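Local coordinates for protein probable LacI-family transcriptional regulator (Corynebacterium glutamicum ATCC 13032, PDB 3BIL) that probably binds cis-regulatory DNA and regulates transcription, at residues 272-277 and 288-293; 69-74 and 97-102. One frame throughout, in Å; residues are numbered along the deposited sequence.

Contact 1 (272-277 and 288-293)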
loop_
_atom_site.group_PDB
_atom_site.type_symbol
_atom_site.label_atom_id
_atom_site.label_comp_id
_atom_site.label_asym_id
_atom_site.label_seq_id
_atom_site.Cartn_x
_atom_site.Cartn_y
_atom_site.Cartn_z
ATOM N N SER A 272 -7.493 6.645 -23.244
ATOM C CA SER A 272 -6.329 5.811 -22.999
ATOM C C SER A 272 -5.637 6.198 -21.699
ATOM O O SER A 272 -5.553 7.368 -21.403
ATOM C CB SER A 272 -5.306 5.913 -24.150
ATOM O OG SER A 272 -5.888 5.472 -25.375
ATOM N N VAL A 273 -5.092 5.218 -20.956
ATOM C CA VAL A 273 -4.312 5.526 -19.762
ATOM C C VAL A 273 -2.927 4.879 -19.824
ATOM O O VAL A 273 -2.794 3.739 -20.247
ATOM C CB VAL A 273 -5.057 5.117 -18.451
ATOM C CG1 VAL A 273 -4.210 5.410 -17.193
ATOM C CG2 VAL A 273 -6.333 5.884 -18.342
ATOM N N ILE A 274 -1.915 5.635 -19.411
ATOM C CA ILE A 274 -0.636 5.082 -19.052
ATOM C C ILE A 274 -0.389 5.355 -17.577
ATOM O O ILE A 274 -0.418 6.520 -17.171
ATOM C CB ILE A 274 0.541 5.708 -19.842
ATOM C CG1 ILE A 274 0.273 5.685 -21.356
ATOM C CG2 ILE A 274 1.847 4.980 -19.485
ATOM C CD1 ILE A 274 0.372 4.318 -22.018
ATOM N N GLY A 275 -0.135 4.293 -16.791
ATOM C CA GLY A 275 0.033 4.432 -15.354
ATOM C C GLY A 275 1.467 4.354 -14.987
ATOM O O GLY A 275 2.284 4.005 -15.804
ATOM N N PHE A 276 1.787 4.665 -13.745
ATOM C CA PHE A 276 3.165 4.547 -13.294
ATOM C C PHE A 276 3.218 3.638 -12.071
ATOM O O PHE A 276 2.397 3.798 -11.167
ATOM C CB PHE A 276 3.760 5.920 -12.991
ATOM C CG PHE A 276 5.166 6.131 -13.569
ATOM C CD1 PHE A 276 5.340 6.742 -14.815
ATOM C CD2 PHE A 276 6.303 5.723 -12.861
ATOM C CE1 PHE A 276 6.617 6.951 -15.355
ATOM C CE2 PHE A 276 7.596 5.907 -13.394
ATOM C CZ PHE A 276 7.754 6.524 -14.643
ATOM N N ASP A 277 4.169 2.688 -12.076
ATOM C CA ASP A 277 4.332 1.618 -11.064
ATOM C C ASP A 277 3.329 0.457 -11.070
ATOM O O ASP A 277 2.279 0.494 -11.702
ATOM C CB ASP A 277 4.540 2.167 -9.651
ATOM C CG ASP A 277 5.571 3.264 -9.626
ATOM O OD1 ASP A 277 6.785 2.965 -9.789
ATOM O OD2 ASP A 277 5.154 4.433 -9.487
ATOM N N PRO A 288 -6.829 -4.126 -18.260
ATOM C CA PRO A 288 -5.659 -3.883 -17.444
ATOM C C PRO A 288 -4.857 -2.686 -17.955
ATOM O O PRO A 288 -4.965 -2.331 -19.130
ATOM C CB PRO A 288 -4.893 -5.201 -17.562
ATOM C CG PRO A 288 -6.007 -6.219 -17.805
ATOM C CD PRO A 288 -6.872 -5.507 -18.771
ATOM N N LEU A 289 -4.079 -2.069 -17.067
ATOM C CA LEU A 289 -3.427 -0.832 -17.378
ATOM C C LEU A 289 -2.031 -1.028 -17.917
ATOM O O LEU A 289 -1.195 -1.609 -17.258
ATOM C CB LEU A 289 -3.328 0.043 -16.136
ATOM C CG LEU A 289 -4.125 1.312 -15.997
ATOM C CD1 LEU A 289 -5.622 1.009 -15.968
ATOM C CD2 LEU A 289 -3.667 1.906 -14.702
ATOM N N THR A 290 -1.767 -0.484 -19.097
ATOM C CA THR A 290 -0.416 -0.299 -19.511
ATOM C C THR A 290 0.284 0.604 -18.464
ATOM O O THR A 290 -0.200 1.654 -18.118
ATOM C CB THR A 290 -0.402 0.265 -20.920
ATOM O OG1 THR A 290 -1.107 -0.634 -21.802
ATOM C CG2 THR A 290 1.032 0.441 -21.422
ATOM N N VAL A 291 1.433 0.199 -17.966
ATOM C CA VAL A 291 2.130 0.976 -16.959
ATOM C C VAL A 291 3.630 0.910 -17.208
ATOM O O VAL A 291 4.132 0.039 -17.937
ATOM C CB VAL A 291 1.906 0.442 -15.502
ATOM C CG1 VAL A 291 0.424 0.677 -14.986
ATOM C CG2 VAL A 291 2.317 -1.034 -15.348
ATOM N N ILE A 292 4.335 1.841 -16.573
ATOM C CA ILE A 292 5.759 1.899 -16.603
ATOM C C ILE A 292 6.278 1.288 -15.322
ATOM O O ILE A 292 5.986 1.747 -14.232
ATOM C CB ILE A 292 6.243 3.341 -16.859
ATOM C CG1 ILE A 292 5.900 3.724 -18.313
ATOM C CG2 ILE A 292 7.752 3.457 -16.618
ATOM C CD1 ILE A 292 6.199 5.179 -18.644
ATOM N N ASP A 293 7.010 0.199 -15.458
ATOM C CA ASP A 293 7.528 -0.477 -14.300
ATOM C C ASP A 293 8.937 0.047 -14.023
ATOM O O ASP A 293 9.722 0.268 -14.929
ATOM C CB ASP A 293 7.483 -2.002 -14.523
ATOM C CG ASP A 293 8.309 -2.802 -13.493
ATOM O OD1 ASP A 293 8.688 -2.273 -12.440
ATOM O OD2 ASP A 293 8.590 -3.983 -13.730
#
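I292 sets its CG2 methyl over one face of the F276 ring, a CH-pi contact with CG2 4.0 Å from the ring centroid and displaced toward the rim at CZ. That methyl stands anti to the backbone N of I292 (chi1 -70°), while the longer branch runs on past the same rim, its CD1 3.8 Å from CE1 of F276. At the edge of the ring, in its plane, lies OD2 of D277, which S250 OG holds by a hydrogen bond. Earlier along the pair, I274 and T290 lie side by side and point the same way, CD1 of I274 4.0 Å from CG2 of T290. The hydroxyl of T290 has its partner elsewhere, the backbone N of R330.

Beneath the side chains two parallel strands pair, 272-276 with 291-293. G275 N gives a nearly straight bond to T290 O (3.0 Å, 171°), lying in the carbonyl plane; G275 O then takes I292 N at 3.1 Å, with the donor tilted from the plane, and D277 N closes the ladder on I292 O at 3.0 Å. G275 and V291 form the closest bridge, their CA atoms 4.3 Å apart; with no side chain on G275, V291 CG1 comes to 3.8 Å from the glycine CA.

Both strands belong to the sheet of the C-terminal lobe of this periplasmic-binding-protein-like domain. Helix 169-181 packs on I274 and I292 through A175, with L179 and I172 beside it. Strand 322-328 runs antiparallel along 291-293 on the side away from 272-276, its L327 touching T290 and I292, and strand 244-247 flanks 272-276 on the other side.

Contact 2 (69-74 and 97-102)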
loop_
_atom_site.group_PDB
_atom_site.type_symbol
_atom_site.label_atom_id
_atom_site.label_comp_id
_atom_site.label_asym_id
_atom_site.label_seq_id
_atom_site.Cartn_x
_atom_site.Cartn_y
_atom_site.Cartn_z
ATOM N N ILE A 69 20.302 -2.122 9.995
ATOM C CA ILE A 69 20.349 -0.867 9.188
ATOM C C ILE A 69 19.086 0.017 9.348
ATOM O O ILE A 69 18.073 -0.446 9.867
ATOM C CB ILE A 69 20.570 -1.140 7.667
ATOM C CG1 ILE A 69 19.286 -1.659 7.007
ATOM C CG2 ILE A 69 21.726 -2.097 7.461
ATOM C CD1 ILE A 69 19.214 -1.432 5.519
ATOM N N GLY A 70 19.156 1.274 8.903
ATOM C CA GLY A 70 17.998 2.184 8.929
ATOM C C GLY A 70 17.506 2.561 7.532
ATOM O O GLY A 70 18.320 2.791 6.630
ATOM N N VAL A 71 16.186 2.593 7.328
ATOM C CA VAL A 71 15.644 3.121 6.059
ATOM C C VAL A 71 14.581 4.172 6.264
ATOM O O VAL A 71 13.726 4.057 7.146
ATOM C CB VAL A 71 15.246 2.027 5.021
ATOM C CG1 VAL A 71 15.031 0.722 5.666
ATOM C CG2 VAL A 71 14.047 2.429 4.207
ATOM N N ILE A 72 14.693 5.217 5.454
ATOM C CA ILE A 72 13.804 6.367 5.502
ATOM C C ILE A 72 13.126 6.562 4.158
ATOM O O ILE A 72 13.784 6.585 3.124
ATOM C CB ILE A 72 14.562 7.650 5.810
ATOM C CG1 ILE A 72 15.328 7.504 7.123
ATOM C CG2 ILE A 72 13.588 8.831 5.869
ATOM C CD1 ILE A 72 16.436 8.536 7.304
ATOM N N VAL A 73 11.809 6.738 4.194
ATOM C CA VAL A 73 10.999 6.766 2.987
ATOM C C VAL A 73 9.924 7.849 3.125
ATOM O O VAL A 73 9.521 8.166 4.258
ATOM C CB VAL A 73 10.451 5.368 2.759
ATOM C CG1 VAL A 73 9.025 5.208 3.303
ATOM C CG2 VAL A 73 10.579 5.009 1.311
ATOM N N PRO A 74 9.517 8.499 2.015
ATOM C CA PRO A 74 8.582 9.620 2.176
ATOM C C PRO A 74 7.154 9.227 2.519
ATOM O O PRO A 74 6.361 10.053 2.985
ATOM C CB PRO A 74 8.594 10.268 0.801
ATOM C CG PRO A 74 8.914 9.198 -0.108
ATOM C CD PRO A 74 9.914 8.350 0.611
ATOM N N LEU A 97 21.279 -8.772 8.295
ATOM C CA LEU A 97 21.060 -7.410 8.821
ATOM C C LEU A 97 19.595 -7.111 9.117
ATOM O O LEU A 97 18.703 -7.504 8.378
ATOM C CB LEU A 97 21.619 -6.353 7.853
ATOM C CG LEU A 97 23.131 -6.104 7.832
ATOM C CD1 LEU A 97 23.530 -5.314 6.611
ATOM C CD2 LEU A 97 23.577 -5.397 9.104
ATOM N N ALA A 98 19.355 -6.392 10.198
ATOM C CA ALA A 98 17.992 -6.041 10.566
ATOM C C ALA A 98 17.624 -4.714 9.910
ATOM O O ALA A 98 18.455 -4.102 9.246
ATOM C CB ALA A 98 17.848 -5.984 12.091
ATOM N N THR A 99 16.377 -4.280 10.108
ATOM C CA THR A 99 15.810 -3.112 9.421
ATOM C C THR A 99 14.799 -2.334 10.274
ATOM O O THR A 99 13.762 -2.864 10.678
ATOM C CB THR A 99 15.129 -3.536 8.074
ATOM O OG1 THR A 99 16.111 -4.081 7.188
ATOM C CG2 THR A 99 14.428 -2.364 7.388
ATOM N N ILE A 100 15.119 -1.067 10.510
ATOM C CA ILE A 100 14.250 -0.084 11.143
ATOM C C ILE A 100 13.783 0.911 10.067
ATOM O O ILE A 100 14.608 1.503 9.360
ATOM C CB ILE A 100 15.044 0.700 12.213
ATOM C CG1 ILE A 100 15.884 -0.244 13.076
ATOM C CG2 ILE A 100 14.136 1.549 13.068
ATOM C CD1 ILE A 100 15.091 -1.279 13.892
ATOM N N ILE A 101 12.476 1.099 9.938
ATOM C CA ILE A 101 11.941 1.937 8.874
ATOM C C ILE A 101 11.485 3.258 9.423
ATOM O O ILE A 101 10.935 3.313 10.515
ATOM C CB ILE A 101 10.725 1.257 8.147
ATOM C CG1 ILE A 101 11.095 -0.138 7.624
ATOM C CG2 ILE A 101 10.191 2.129 6.994
ATOM C CD1 ILE A 101 10.397 -1.234 8.343
ATOM N N THR A 102 11.685 4.331 8.664
ATOM C CA THR A 102 10.984 5.582 8.987
ATOM C C THR A 102 10.282 6.261 7.804
ATOM O O THR A 102 10.624 6.060 6.645
ATOM C CB THR A 102 11.859 6.657 9.730
ATOM O OG1 THR A 102 12.359 7.620 8.785
ATOM C CG2 THR A 102 13.010 6.041 10.547
#
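I69 and L97 meet where the beta-alpha-beta unit of strand 69-73, helix 79-94 and strand 99-103 brings its two parallel strands together, in the N-terminal part of the periplasmic-binding-protein-like fold. The two side chains cross at about a right angle, CG2 of I69 3.8 Å from CD1 of L97. I69 holds CG1 between its backbone N and carbonyl carbon (chi1 75°), a placing that brings this branch to 3.4 Å from A98 O and alongside T99, while CG2 is turned to the leucine.

Further along the same face, CG1 of V71 meets CG2 of T99 at 3.6 Å. The threonine turns that methyl anti to its own N (chi1 -63°), toward the valine. Helix 79-94 packs over this face, V85 on V71 and Q89 on T99. The reverse face carries I72 and T102, lying side by side and pointing the same way under helix 108-120, whose M111, L115 and L118 touch I72.

Five backbone bonds join the strands. The first, from I69 N to A98 O, is nearly straight at the hydrogen, but its donor stands well above the carbonyl plane; the next three approach nearly along the C=O axis, among them V71 N to I100 O at 2.8 Å. Strand 99-103 is outermost in its own chain, and the second subunit packs there, its I100 against I100 and its T102 against I101; I101 also makes backbone hydrogen bonds to that subunit. OG1 of T102, hydrogen-bonded to S114 OG, touches both branches of I72, 3.4 Å from CG1 and 3.4 Å from CG2.

How the contacts relate
Contact 2 comes first along the chain and closes before contact 1 opens. Their centres are 29 Å apart and their nearest atoms about 11 Å, so the two do not touch, and they lie on opposite sides of the chain's centre. Each lies in the sheet of its own lobe, contact 2 in the N-terminal and contact 1 in the C-terminal one, consistent with the two-lobed effector-binding domain of LacI-type regulators. The strand order can be traced from lobe to lobe through 163-167 and 322-328; 99-103 is an outermost strand within its chain. The second subunit meets contact 2 at strand 99-103, and contact 1 at P288, by H261 of that subunit.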